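Long-range contacts in aldehyde dehydrogenase (Anabaena variabilis, PDB 4H7N), which probably catalyses the NAD+-dependent oxidation of aldehydes to carboxylic acids: residues 57-62 with 173-178; 85-90 with 136-141; 383-388 with 409-414. All blocks are in the same frame, centred on the assembly; numbering follows the deposited sequence.

Interaction 1: 57-62 with 173-178; sequences QQWKQA and LMALNT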
ATOM      1  N   GLN A  57      -0.098 -13.990 -24.865  1.00 30.31           N
ATOM      2  CA  GLN A  57      -0.053 -15.355 -25.398  1.00 33.18           C
ATOM      3  C   GLN A  57       0.811 -15.449 -26.669  1.00 33.24           C
ATOM      4  O   GLN A  57       1.453 -16.479 -26.896  1.00 33.22           O
ATOM      5  CB  GLN A  57      -1.476 -15.919 -25.646  1.00 35.06           C
ATOM      6  CG  GLN A  57      -2.223 -16.146 -24.314  1.00 35.04           C
ATOM      7  CD  GLN A  57      -1.696 -17.344 -23.501  1.00 35.27           C
ATOM      8  OE1 GLN A  57      -1.328 -18.371 -24.040  1.00 39.06           O
ATOM      9  NE2 GLN A  57      -1.690 -17.213 -22.201  1.00 35.05           N
ATOM     10  N   GLN A  58       0.784 -14.420 -27.515  1.00 33.89           N
ATOM     11  CA  GLN A  58       1.677 -14.373 -28.693  1.00 35.83           C
ATOM     12  C   GLN A  58       3.137 -14.359 -28.242  1.00 34.00           C
ATOM     13  O   GLN A  58       3.969 -15.022 -28.856  1.00 33.22           O
ATOM     14  CB  GLN A  58       1.446 -13.134 -29.586  1.00 37.92           C
ATOM     15  CG  GLN A  58       0.408 -13.300 -30.649  1.00 43.81           C
ATOM     16  CD  GLN A  58      -0.302 -12.008 -31.085  1.00 47.76           C
ATOM     17  OE1 GLN A  58       0.080 -10.881 -30.736  1.00 44.96           O
ATOM     18  NE2 GLN A  58      -1.365 -12.189 -31.891  1.00 51.33           N
ATOM     19  N   TRP A  59       3.429 -13.585 -27.189  1.00 30.68           N
ATOM     20  CA  TRP A  59       4.779 -13.524 -26.609  1.00 29.25           C
ATOM     21  C   TRP A  59       5.163 -14.896 -26.052  1.00 29.77           C
ATOM     22  O   TRP A  59       6.256 -15.416 -26.355  1.00 29.79           O
ATOM     23  CB  TRP A  59       4.885 -12.406 -25.546  1.00 27.91           C
ATOM     24  CG  TRP A  59       6.265 -12.177 -25.045  1.00 28.08           C
ATOM     25  CD1 TRP A  59       7.405 -12.137 -25.792  1.00 27.70           C
ATOM     26  CD2 TRP A  59       6.664 -11.950 -23.711  1.00 27.85           C
ATOM     27  NE1 TRP A  59       8.462 -11.881 -25.017  1.00 27.10           N
ATOM     28  CE2 TRP A  59       8.061 -11.793 -23.725  1.00 26.02           C
ATOM     29  CE3 TRP A  59       5.981 -11.857 -22.495  1.00 28.45           C
ATOM     30  CZ2 TRP A  59       8.792 -11.562 -22.589  1.00 26.05           C
ATOM     31  CZ3 TRP A  59       6.703 -11.634 -21.366  1.00 27.70           C
ATOM     32  CH2 TRP A  59       8.107 -11.500 -21.412  1.00 26.09           C
ATOM     33  N   LYS A  60       4.245 -15.535 -25.335  1.00 29.46           N
ATOM     34  CA  LYS A  60       4.485 -16.871 -24.832  1.00 32.39           C
ATOM     35  C   LYS A  60       4.796 -17.871 -25.974  1.00 33.23           C
ATOM     36  O   LYS A  60       5.731 -18.679 -25.891  1.00 31.43           O
ATOM     37  CB  LYS A  60       3.293 -17.394 -24.023  1.00 33.67           C
ATOM     38  CG  LYS A  60       3.621 -18.667 -23.279  1.00 36.54           C
ATOM     39  CD  LYS A  60       2.448 -19.241 -22.485  1.00 38.81           C
ATOM     40  CE  LYS A  60       1.820 -20.371 -23.248  1.00 43.76           C
ATOM     41  NZ  LYS A  60       0.444 -20.687 -22.825  1.00 46.33           N
ATOM     42  N   GLN A  61       4.021 -17.808 -27.036  1.00 34.73           N
ATOM     43  CA  GLN A  61       4.302 -18.656 -28.188  1.00 38.12           C
ATOM     44  C   GLN A  61       5.701 -18.445 -28.756  1.00 36.42           C
ATOM     45  O   GLN A  61       6.382 -19.419 -29.066  1.00 34.55           O
ATOM     46  CB  GLN A  61       3.239 -18.504 -29.296  1.00 42.85           C
ATOM     47  CG  GLN A  61       1.914 -19.168 -28.922  1.00 46.44           C
ATOM     48  CD  GLN A  61       2.103 -20.605 -28.419  1.00 50.29           C
ATOM     49  OE1 GLN A  61       2.811 -21.423 -29.046  1.00 54.35           O
ATOM     50  NE2 GLN A  61       1.491 -20.918 -27.285  1.00 49.44           N
ATOM     51  N   ALA A  62       6.115 -17.195 -28.919  1.00 33.58           N
ATOM     52  CA  ALA A  62       7.441 -16.891 -29.428  1.00 34.40           C
ATOM     53  C   ALA A  62       8.545 -17.401 -28.501  1.00 33.27           C
ATOM     54  O   ALA A  62       9.551 -17.894 -28.971  1.00 33.23           O
ATOM     55  CB  ALA A  62       7.619 -15.390 -29.676  1.00 35.43           C
ATOM     56  N   LEU A 173      13.928 -10.846 -25.043  1.00 28.56           N
ATOM     57  CA  LEU A 173      13.886  -9.664 -25.875  1.00 31.33           C
ATOM     58  C   LEU A 173      13.722 -10.040 -27.348  1.00 31.05           C
ATOM     59  O   LEU A 173      12.935  -9.440 -28.108  1.00 31.88           O
ATOM     60  CB  LEU A 173      15.132  -8.803 -25.594  1.00 32.98           C
ATOM     61  CG  LEU A 173      15.366  -7.564 -26.439  1.00 35.70           C
ATOM     62  CD1 LEU A 173      14.181  -6.623 -26.310  1.00 35.77           C
ATOM     63  CD2 LEU A 173      16.686  -6.878 -26.089  1.00 36.22           C
HETATM   64  N   MSE A 174      14.424 -11.070 -27.762  1.00 31.08           N
HETATM   65  CA  MSE A 174      14.285 -11.542 -29.115  1.00 32.05           C
HETATM   66  C   MSE A 174      12.858 -11.996 -29.365  1.00 31.92           C
HETATM   67  O   MSE A 174      12.313 -11.786 -30.453  1.00 33.01           O
HETATM   68  CB  MSE A 174      15.303 -12.653 -29.356  1.00 33.05           C
HETATM   69  CG  MSE A 174      15.009 -13.492 -30.586  1.00 36.58           C
HETATM   70 SE   MSE A 174      16.498 -14.735 -31.026  0.80 38.45          SE
HETATM   71  CE  MSE A 174      16.514 -15.955 -29.467  1.00 39.06           C
ATOM     72  N   ALA A 175      12.212 -12.634 -28.386  1.00 30.17           N
ATOM     73  CA  ALA A 175      10.815 -13.081 -28.596  1.00 30.36           C
ATOM     74  C   ALA A 175       9.894 -11.885 -28.614  1.00 30.75           C
ATOM     75  O   ALA A 175       8.912 -11.820 -29.382  1.00 31.67           O
ATOM     76  CB  ALA A 175      10.394 -14.048 -27.503  1.00 29.94           C
ATOM     77  N   LEU A 176      10.199 -10.954 -27.720  1.00 31.63           N
ATOM     78  CA  LEU A 176       9.400  -9.746 -27.509  1.00 31.80           C
ATOM     79  C   LEU A 176       9.288  -8.924 -28.800  1.00 34.61           C
ATOM     80  O   LEU A 176       8.207  -8.404 -29.133  1.00 37.60           O
ATOM     81  CB  LEU A 176      10.013  -8.912 -26.392  1.00 30.98           C
ATOM     82  CG  LEU A 176       9.428  -7.538 -26.113  1.00 32.16           C
ATOM     83  CD1 LEU A 176       7.964  -7.680 -25.727  1.00 31.74           C
ATOM     84  CD2 LEU A 176      10.195  -6.836 -25.034  1.00 32.43           C
ATOM     85  N   ASN A 177      10.389  -8.819 -29.534  1.00 36.30           N
ATOM     86  CA  ASN A 177      10.425  -7.958 -30.699  1.00 37.50           C
ATOM     87  C   ASN A 177       9.624  -8.492 -31.861  1.00 38.46           C
ATOM     88  O   ASN A 177       9.499  -7.803 -32.836  1.00 40.28           O
ATOM     89  CB  ASN A 177      11.864  -7.690 -31.150  1.00 39.68           C
ATOM     90  CG  ASN A 177      12.594  -6.708 -30.246  1.00 39.98           C
ATOM     91  OD1 ASN A 177      11.995  -5.797 -29.672  1.00 39.47           O
ATOM     92  ND2 ASN A 177      13.894  -6.881 -30.140  1.00 38.51           N
ATOM     93  N   THR A 178       9.102  -9.710 -31.783  1.00 37.43           N
ATOM     94  CA  THR A 178       8.162 -10.207 -32.782  1.00 37.65           C
ATOM     95  C   THR A 178       6.701  -9.886 -32.448  1.00 37.24           C
ATOM     96  O   THR A 178       5.804 -10.206 -33.232  1.00 37.64           O
ATOM     97  CB  THR A 178       8.268 -11.755 -32.941  1.00 39.00           C
ATOM     98  OG1 THR A 178       7.797 -12.367 -31.743  1.00 38.91           O
ATOM     99  CG2 THR A 178       9.709 -12.200 -33.142  1.00 38.56           C
TER
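Trp59 and Ala62, one turn apart on helix 48-64, meet Ala175, Leu176 and Thr178 at the end of helix 169-176. The second helix links the parallel strands 156-161 and 186-188 in a beta-alpha-beta crossover, part of the Rossmann-like cofactor domain expected of this family; helix 48-64 packs against this helix. Trp59 turns its indole along the partner backbone, CG anti to its own N (chi1 -173°), and presents its five-membered ring. CD1 lies 3.8 Å from Ala175 C, which sits at the ring edge, while Leu176 CD1 lies over one face. NE1 is 3.3 Å from Leu176 N, but both are donors; its proton goes instead, weakly, to Leu172 O. A broad indole suits this place because it also reaches Leu182 and Leu186. Replacing the indole by an alanine is likely to open a gap beside Leu176 and Leu186 and to leave Leu172 O without that weak bond. At Ala62 a methyl suffices: the CA atoms of Ala62 and Ala175 are 5.2 Å apart, and their CB atoms touch at 3.8 Å. The Ala62 methyl also meets Thr178 OG1, whose hydroxyl turns back to donate to Ala175 O at 2.7 Å.

Interaction 2: 85-90 with 136-141; sequences VLEIDS and WNFPLT
Phe138 and Glu87 meet with ring and carboxylate planes almost perpendicular, 89° apart, and Glu87 OE1 lies at the ring edge. Phe138 belongs to the Trp-Asn-Phe-Pro sequence characteristic of aldehyde dehydrogenases, and its side chain is about 10 Å from that of Glu232, the predicted active-site residue. Pro139 follows, leading into helix 139-144; it has no N-H to offer, and its CD rests 3.6 Å from Glu87 OE1. The next two amides turn to the other carboxylate oxygen. Leu140 N gives Glu87 OE2 a bent, weak bond of 2.9 Å, and Thr141 N a much straighter one of 3.1 Å (164° at the hydrogen), which uses the anti lone pair. A carboxylate fits well here, since the positive end of the helix dipole would probably favour its negative charge; OE1 meanwhile forms a salt bridge with Arg80. Leu140 also sends CD2 across Ile88, 3.9 Å from CG1. Thr141 sets OG1 between its backbone N and carbonyl carbon (chi1 46°), beside Glu87 OE2 and CG, while its CG2 lies 3.3 Å from Glu87 O and also touches Ser90 OG. The contact thus fastens helix 139-144, which begins just after strand 118-134, to helix 82-106, with helix 67-78 alongside: Thr71 packs on Ile88, and Leu74 on Pro139.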
ATOM      1  N   VAL A  85      14.771 -25.560 -15.713  1.00 27.98           N
ATOM      2  CA  VAL A  85      13.561 -26.089 -16.356  1.00 29.66           C
ATOM      3  C   VAL A  85      12.312 -25.690 -15.537  1.00 30.61           C
ATOM      4  O   VAL A  85      11.323 -25.230 -16.070  1.00 32.79           O
ATOM      5  CB  VAL A  85      13.614 -27.605 -16.514  1.00 30.31           C
ATOM      6  CG1 VAL A  85      12.362 -28.109 -17.214  1.00 32.54           C
ATOM      7  CG2 VAL A  85      14.863 -28.013 -17.306  1.00 32.16           C
ATOM      8  N   LEU A  86      12.383 -25.821 -14.232  1.00 30.94           N
ATOM      9  CA  LEU A  86      11.239 -25.451 -13.390  1.00 32.17           C
ATOM     10  C   LEU A  86      10.947 -23.974 -13.426  1.00 29.84           C
ATOM     11  O   LEU A  86       9.777 -23.576 -13.462  1.00 29.16           O
ATOM     12  CB  LEU A  86      11.454 -25.908 -11.943  1.00 34.11           C
ATOM     13  CG  LEU A  86      11.842 -27.385 -11.734  1.00 41.22           C
ATOM     14  CD1 LEU A  86      11.727 -27.710 -10.241  1.00 46.19           C
ATOM     15  CD2 LEU A  86      11.026 -28.393 -12.560  1.00 46.11           C
ATOM     16  N   GLU A  87      11.987 -23.139 -13.435  1.00 28.46           N
ATOM     17  CA  GLU A  87      11.745 -21.690 -13.528  1.00 28.94           C
ATOM     18  C   GLU A  87      11.016 -21.379 -14.792  1.00 28.79           C
ATOM     19  O   GLU A  87      10.056 -20.584 -14.790  1.00 26.05           O
ATOM     20  CB  GLU A  87      13.037 -20.885 -13.564  1.00 29.89           C
ATOM     21  CG  GLU A  87      13.476 -20.301 -12.289  1.00 30.40           C
ATOM     22  CD  GLU A  87      14.583 -19.270 -12.443  1.00 29.80           C
ATOM     23  OE1 GLU A  87      15.730 -19.692 -12.246  1.00 29.62           O
ATOM     24  OE2 GLU A  87      14.310 -18.046 -12.686  1.00 28.00           O
ATOM     25  N   ILE A  88      11.476 -21.981 -15.892  1.00 25.96           N
ATOM     26  CA  ILE A  88      10.837 -21.718 -17.166  1.00 27.64           C
ATOM     27  C   ILE A  88       9.364 -22.183 -17.185  1.00 28.23           C
ATOM     28  O   ILE A  88       8.500 -21.480 -17.686  1.00 26.71           O
ATOM     29  CB  ILE A  88      11.628 -22.297 -18.337  1.00 27.01           C
ATOM     30  CG1 ILE A  88      12.940 -21.553 -18.470  1.00 28.06           C
ATOM     31  CG2 ILE A  88      10.833 -22.123 -19.610  1.00 30.16           C
ATOM     32  CD1 ILE A  88      14.010 -22.197 -19.359  1.00 27.70           C
ATOM     33  N   ASP A  89       9.103 -23.373 -16.670  1.00 30.58           N
ATOM     34  CA  ASP A  89       7.745 -23.930 -16.624  1.00 32.86           C
ATOM     35  C   ASP A  89       6.832 -23.042 -15.764  1.00 31.84           C
ATOM     36  O   ASP A  89       5.700 -22.739 -16.133  1.00 33.36           O
ATOM     37  CB  ASP A  89       7.781 -25.347 -16.050  1.00 35.38           C
ATOM     38  CG  ASP A  89       8.346 -26.366 -17.045  1.00 40.33           C
ATOM     39  OD1 ASP A  89       8.243 -26.140 -18.274  1.00 40.12           O
ATOM     40  OD2 ASP A  89       8.891 -27.403 -16.579  1.00 47.71           O
ATOM     41  N   SER A  90       7.360 -22.629 -14.631  1.00 31.10           N
ATOM     42  CA  SER A  90       6.660 -21.767 -13.686  1.00 30.55           C
ATOM     43  C   SER A  90       6.344 -20.369 -14.276  1.00 30.65           C
ATOM     44  O   SER A  90       5.212 -19.847 -14.161  1.00 27.03           O
ATOM     45  CB  SER A  90       7.461 -21.699 -12.402  1.00 30.92           C
ATOM     46  OG  SER A  90       7.098 -20.546 -11.637  1.00 34.82           O
ATOM     47  N   TRP A 136      19.132 -11.880  -8.466  1.00 26.40           N
ATOM     48  CA  TRP A 136      19.866 -12.852  -9.288  1.00 25.07           C
ATOM     49  C   TRP A 136      19.559 -14.334  -9.006  1.00 25.08           C
ATOM     50  O   TRP A 136      20.003 -15.185  -9.767  1.00 24.13           O
ATOM     51  CB  TRP A 136      21.384 -12.615  -9.151  1.00 25.13           C
ATOM     52  CG  TRP A 136      21.854 -12.475  -7.766  1.00 24.32           C
ATOM     53  CD1 TRP A 136      22.110 -11.322  -7.101  1.00 25.26           C
ATOM     54  CD2 TRP A 136      22.094 -13.538  -6.846  1.00 24.75           C
ATOM     55  NE1 TRP A 136      22.499 -11.598  -5.828  1.00 26.00           N
ATOM     56  CE2 TRP A 136      22.486 -12.961  -5.642  1.00 25.35           C
ATOM     57  CE3 TRP A 136      22.005 -14.938  -6.932  1.00 25.34           C
ATOM     58  CZ2 TRP A 136      22.819 -13.720  -4.520  1.00 26.23           C
ATOM     59  CZ3 TRP A 136      22.337 -15.696  -5.810  1.00 25.62           C
ATOM     60  CH2 TRP A 136      22.750 -15.087  -4.623  1.00 26.53           C
ATOM     61  N   ASN A 137      18.820 -14.673  -7.946  1.00 23.42           N
ATOM     62  CA  ASN A 137      18.707 -16.071  -7.524  1.00 24.20           C
ATOM     63  C   ASN A 137      17.699 -16.965  -8.290  1.00 25.20           C
ATOM     64  O   ASN A 137      17.972 -18.161  -8.534  1.00 25.68           O
ATOM     65  CB  ASN A 137      18.496 -16.168  -6.039  1.00 24.26           C
ATOM     66  CG  ASN A 137      17.210 -15.521  -5.619  1.00 26.54           C
ATOM     67  OD1 ASN A 137      16.996 -14.340  -5.879  1.00 27.98           O
ATOM     68  ND2 ASN A 137      16.331 -16.286  -5.030  1.00 28.56           N
ATOM     69  N   PHE A 138      16.613 -16.354  -8.744  1.00 25.06           N
ATOM     70  CA  PHE A 138      15.691 -16.942  -9.699  1.00 26.28           C
ATOM     71  C   PHE A 138      15.452 -15.834 -10.706  1.00 25.87           C
ATOM     72  O   PHE A 138      14.463 -15.104 -10.659  1.00 26.59           O
ATOM     73  CB  PHE A 138      14.368 -17.379  -9.057  1.00 27.43           C
ATOM     74  CG  PHE A 138      14.483 -18.510  -8.056  1.00 26.69           C
ATOM     75  CD1 PHE A 138      14.553 -19.820  -8.472  1.00 27.44           C
ATOM     76  CD2 PHE A 138      14.373 -18.258  -6.676  1.00 27.57           C
ATOM     77  CE1 PHE A 138      14.611 -20.854  -7.560  1.00 26.67           C
ATOM     78  CE2 PHE A 138      14.416 -19.303  -5.763  1.00 27.83           C
ATOM     79  CZ  PHE A 138      14.545 -20.601  -6.217  1.00 26.33           C
ATOM     80  N   PRO A 139      16.397 -15.646 -11.578  1.00 26.03           N
ATOM     81  CA  PRO A 139      16.391 -14.432 -12.371  1.00 26.05           C
ATOM     82  C   PRO A 139      15.144 -14.294 -13.242  1.00 25.28           C
ATOM     83  O   PRO A 139      14.602 -13.195 -13.337  1.00 24.29           O
ATOM     84  CB  PRO A 139      17.628 -14.545 -13.246  1.00 26.50           C
ATOM     85  CG  PRO A 139      18.268 -15.800 -12.909  1.00 27.96           C
ATOM     86  CD  PRO A 139      17.478 -16.571 -11.913  1.00 26.81           C
ATOM     87  N   LEU A 140      14.690 -15.394 -13.848  1.00 24.16           N
ATOM     88  CA  LEU A 140      13.547 -15.332 -14.725  1.00 25.00           C
ATOM     89  C   LEU A 140      12.287 -15.138 -13.932  1.00 24.10           C
ATOM     90  O   LEU A 140      11.561 -14.141 -14.128  1.00 24.23           O
ATOM     91  CB  LEU A 140      13.447 -16.573 -15.617  1.00 25.76           C
ATOM     92  CG  LEU A 140      12.191 -16.637 -16.456  1.00 28.11           C
ATOM     93  CD1 LEU A 140      12.194 -15.539 -17.504  1.00 27.04           C
ATOM     94  CD2 LEU A 140      12.018 -18.015 -17.106  1.00 28.49           C
ATOM     95  N   THR A 141      12.021 -16.012 -12.979  1.00 25.48           N
ATOM     96  CA  THR A 141      10.704 -15.941 -12.333  1.00 24.83           C
ATOM     97  C   THR A 141      10.556 -14.658 -11.532  1.00 25.87           C
ATOM     98  O   THR A 141       9.465 -14.065 -11.527  1.00 24.04           O
ATOM     99  CB  THR A 141      10.374 -17.154 -11.468  1.00 29.13           C
ATOM    100  OG1 THR A 141      11.489 -17.441 -10.670  1.00 30.69           O
ATOM    101  CG2 THR A 141      10.119 -18.430 -12.330  1.00 31.21           C
TER

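Interaction 3: 383-388 with 409-414; sequences YLANDT and RQLNAG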
ATOM      1  N   TYR A 383       8.895 -18.931  20.750  1.00 31.33           N
ATOM      2  CA  TYR A 383       9.793 -17.817  21.077  1.00 33.24           C
ATOM      3  C   TYR A 383      10.996 -17.779  20.123  1.00 32.40           C
ATOM      4  O   TYR A 383      11.334 -16.734  19.580  1.00 31.43           O
ATOM      5  CB  TYR A 383      10.319 -17.937  22.511  1.00 37.16           C
ATOM      6  CG  TYR A 383      11.394 -16.913  22.772  1.00 40.26           C
ATOM      7  CD1 TYR A 383      11.055 -15.567  22.941  1.00 42.48           C
ATOM      8  CD2 TYR A 383      12.744 -17.257  22.746  1.00 41.43           C
ATOM      9  CE1 TYR A 383      12.031 -14.610  23.131  1.00 44.57           C
ATOM     10  CE2 TYR A 383      13.725 -16.295  22.939  1.00 44.27           C
ATOM     11  CZ  TYR A 383      13.343 -14.983  23.127  1.00 45.29           C
ATOM     12  OH  TYR A 383      14.263 -14.015  23.317  1.00 50.84           O
ATOM     13  N   LEU A 384      11.650 -18.922  19.929  1.00 31.48           N
ATOM     14  CA  LEU A 384      12.804 -18.963  19.010  1.00 31.09           C
ATOM     15  C   LEU A 384      12.416 -18.662  17.555  1.00 28.17           C
ATOM     16  O   LEU A 384      13.078 -17.887  16.911  1.00 28.07           O
ATOM     17  CB  LEU A 384      13.538 -20.306  19.103  1.00 33.16           C
ATOM     18  CG  LEU A 384      14.163 -20.605  20.484  1.00 35.33           C
ATOM     19  CD1 LEU A 384      14.426 -22.105  20.626  1.00 36.55           C
ATOM     20  CD2 LEU A 384      15.439 -19.812  20.705  1.00 36.90           C
ATOM     21  N   ALA A 385      11.311 -19.217  17.067  1.00 27.81           N
ATOM     22  CA  ALA A 385      10.899 -19.000  15.687  1.00 28.40           C
ATOM     23  C   ALA A 385      10.609 -17.530  15.454  1.00 28.86           C
ATOM     24  O   ALA A 385      10.837 -17.016  14.344  1.00 27.16           O
ATOM     25  CB  ALA A 385       9.659 -19.812  15.346  1.00 27.42           C
ATOM     26  N   ASN A 386      10.101 -16.865  16.495  1.00 28.99           N
ATOM     27  CA  ASN A 386       9.707 -15.448  16.387  1.00 28.84           C
ATOM     28  C   ASN A 386      10.845 -14.473  16.742  1.00 30.44           C
ATOM     29  O   ASN A 386      10.663 -13.267  16.609  1.00 30.40           O
ATOM     30  CB  ASN A 386       8.488 -15.141  17.275  1.00 30.33           C
ATOM     31  CG  ASN A 386       7.166 -15.568  16.632  1.00 30.37           C
ATOM     32  OD1 ASN A 386       7.045 -15.665  15.418  1.00 28.79           O
ATOM     33  ND2 ASN A 386       6.142 -15.746  17.454  1.00 30.62           N
ATOM     34  N   ASP A 387      11.993 -15.001  17.166  1.00 30.31           N
ATOM     35  CA  ASP A 387      13.157 -14.181  17.506  1.00 33.24           C
ATOM     36  C   ASP A 387      13.989 -13.799  16.256  1.00 33.37           C
ATOM     37  O   ASP A 387      15.098 -14.308  16.037  1.00 32.11           O
ATOM     38  CB  ASP A 387      14.050 -14.967  18.499  1.00 35.50           C
ATOM     39  CG  ASP A 387      15.169 -14.117  19.071  1.00 37.54           C
ATOM     40  OD1 ASP A 387      14.875 -12.939  19.269  1.00 37.90           O
ATOM     41  OD2 ASP A 387      16.314 -14.607  19.263  1.00 37.73           O
ATOM     42  N   THR A 388      13.442 -12.914  15.434  1.00 32.00           N
ATOM     43  CA  THR A 388      14.047 -12.586  14.154  1.00 31.65           C
ATOM     44  C   THR A 388      13.508 -11.239  13.748  1.00 31.41           C
ATOM     45  O   THR A 388      12.383 -10.887  14.156  1.00 29.41           O
ATOM     46  CB  THR A 388      13.614 -13.647  13.087  1.00 30.34           C
ATOM     47  OG1 THR A 388      14.037 -13.242  11.795  1.00 29.19           O
ATOM     48  CG2 THR A 388      12.094 -13.819  13.058  1.00 30.40           C
ATOM     49  N   ARG A 409      -0.446 -20.456  14.133  1.00 28.52           N
ATOM     50  CA  ARG A 409      -1.148 -19.222  14.411  1.00 31.09           C
ATOM     51  C   ARG A 409      -0.395 -18.282  15.362  1.00 31.15           C
ATOM     52  O   ARG A 409      -0.719 -17.116  15.412  1.00 32.09           O
ATOM     53  CB  ARG A 409      -2.552 -19.500  14.967  1.00 33.63           C
ATOM     54  CG  ARG A 409      -3.471 -20.141  13.928  1.00 37.73           C
ATOM     55  CD  ARG A 409      -4.853 -20.450  14.505  1.00 41.15           C
ATOM     56  NE  ARG A 409      -5.588 -21.362  13.619  1.00 43.85           N
ATOM     57  CZ  ARG A 409      -6.021 -22.587  13.944  1.00 47.06           C
ATOM     58  NH1 ARG A 409      -5.806 -23.128  15.167  1.00 46.21           N
ATOM     59  NH2 ARG A 409      -6.697 -23.287  13.026  1.00 49.11           N
ATOM     60  N   GLN A 410       0.634 -18.768  16.058  1.00 32.48           N
ATOM     61  CA  GLN A 410       1.450 -17.919  16.953  1.00 32.08           C
ATOM     62  C   GLN A 410       2.620 -17.275  16.289  1.00 31.42           C
ATOM     63  O   GLN A 410       3.324 -16.475  16.913  1.00 28.94           O
ATOM     64  CB  GLN A 410       1.945 -18.738  18.132  1.00 33.00           C
ATOM     65  CG  GLN A 410       0.791 -19.221  18.968  1.00 33.87           C
ATOM     66  CD  GLN A 410       1.237 -20.062  20.135  1.00 35.73           C
ATOM     67  OE1 GLN A 410       1.994 -19.601  20.989  1.00 39.11           O
ATOM     68  NE2 GLN A 410       0.791 -21.297  20.178  1.00 34.30           N
ATOM     69  N   LEU A 411       2.846 -17.601  15.011  1.00 29.23           N
ATOM     70  CA  LEU A 411       4.058 -17.153  14.386  1.00 28.57           C
ATOM     71  C   LEU A 411       3.850 -15.858  13.612  1.00 25.77           C
ATOM     72  O   LEU A 411       2.860 -15.718  12.914  1.00 25.11           O
ATOM     73  CB  LEU A 411       4.577 -18.242  13.446  1.00 28.08           C
ATOM     74  CG  LEU A 411       4.859 -19.594  14.108  1.00 28.82           C
ATOM     75  CD1 LEU A 411       5.399 -20.561  13.036  1.00 29.46           C
ATOM     76  CD2 LEU A 411       5.899 -19.423  15.206  1.00 29.07           C
ATOM     77  N   ASN A 412       4.805 -14.950  13.716  1.00 25.45           N
ATOM     78  CA  ASN A 412       4.795 -13.689  13.008  1.00 25.19           C
ATOM     79  C   ASN A 412       5.334 -13.807  11.559  1.00 24.40           C
ATOM     80  O   ASN A 412       6.343 -13.233  11.219  1.00 26.02           O
ATOM     81  CB  ASN A 412       5.611 -12.652  13.823  1.00 26.57           C
ATOM     82  CG  ASN A 412       5.069 -12.457  15.237  1.00 29.36           C
ATOM     83  OD1 ASN A 412       3.861 -12.508  15.474  1.00 29.92           O
ATOM     84  ND2 ASN A 412       5.965 -12.284  16.185  1.00 28.87           N
ATOM     85  N   ALA A 413       4.605 -14.496  10.692  1.00 25.56           N
ATOM     86  CA  ALA A 413       4.994 -14.691   9.296  1.00 25.27           C
ATOM     87  C   ALA A 413       3.795 -14.764   8.416  1.00 23.44           C
ATOM     88  O   ALA A 413       2.723 -15.197   8.850  1.00 23.56           O
ATOM     89  CB  ALA A 413       5.827 -15.964   9.144  1.00 25.36           C
ATOM     90  N   GLY A 414       3.968 -14.372   7.157  1.00 22.31           N
ATOM     91  CA  GLY A 414       2.848 -14.283   6.235  1.00 23.01           C
ATOM     92  C   GLY A 414       2.297 -15.609   5.750  1.00 23.35           C
ATOM     93  O   GLY A 414       1.098 -15.751   5.564  1.00 25.40           O
TER
HETATM   94  O   HOH W   1       8.747 -12.241  14.972  1.00 28.98           O
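Asn386, toward the C-terminal side of helix 378-386, reaches across to the loop 409-414, which turns at Asn412 in an inverse gamma turn before strand 415-418. Its CB lies 4.0 Å from Asn412 ND2, and with CG beside the backbone N (chi1 -80°) the amide is carried toward Gln410 and Asn412. CG comes closer, 3.5 Å from the same ND2, because the two side-chain amides are stacked, their planes only 12° apart. Beyond CG the two branches divide the work. OD1 accepts the N-H of Asn412 at 2.9 Å in a nearly straight bond (175° at the hydrogen), although the donor is tilted out of the carbonyl plane, and it also brushes Leu411 CA. ND2 donates to Gln410 O at 3.0 Å, with that oxygen in its own amide plane. Beside this polar grip, Ala385 CB meets Leu411 CD2 at 3.8 Å, both apolar against the seven-stranded sheet: Ala385 on strand 237-241, Leu411 on 393-397. A water accepts from Asn412 ND2 and donates to Asn386 O. One residue after Asn412, Ala413 O accepts a hydrogen bond from Gln457 NE2 of the second subunit. An amide suits position 386 since it offers one acceptor and one donor, as a peptide group does: engaging Gln410 O and Asn412 N together fixes which end is oxygen and holds the amide against rotation.

Interactions 1 and 2 belong to the same region of the fold, with centres about 17 Å apart and nearest atoms about 7 Å apart, and along the chain interaction 2 falls wholly between the two segments of interaction 1. Helix 82-106, which supplies 85-90, also packs on the helix of 57-62: its Asp96 makes a salt bridge with Lys60. Interaction 3 lies across the chain's centre from interaction 1, about 43 Å between centres, beside the seven-stranded sheet and the second subunit. Interaction 2 stands about 29 Å from interaction 3, centre to centre, and is the one near the predicted active site at Glu232; the other two lie away from it.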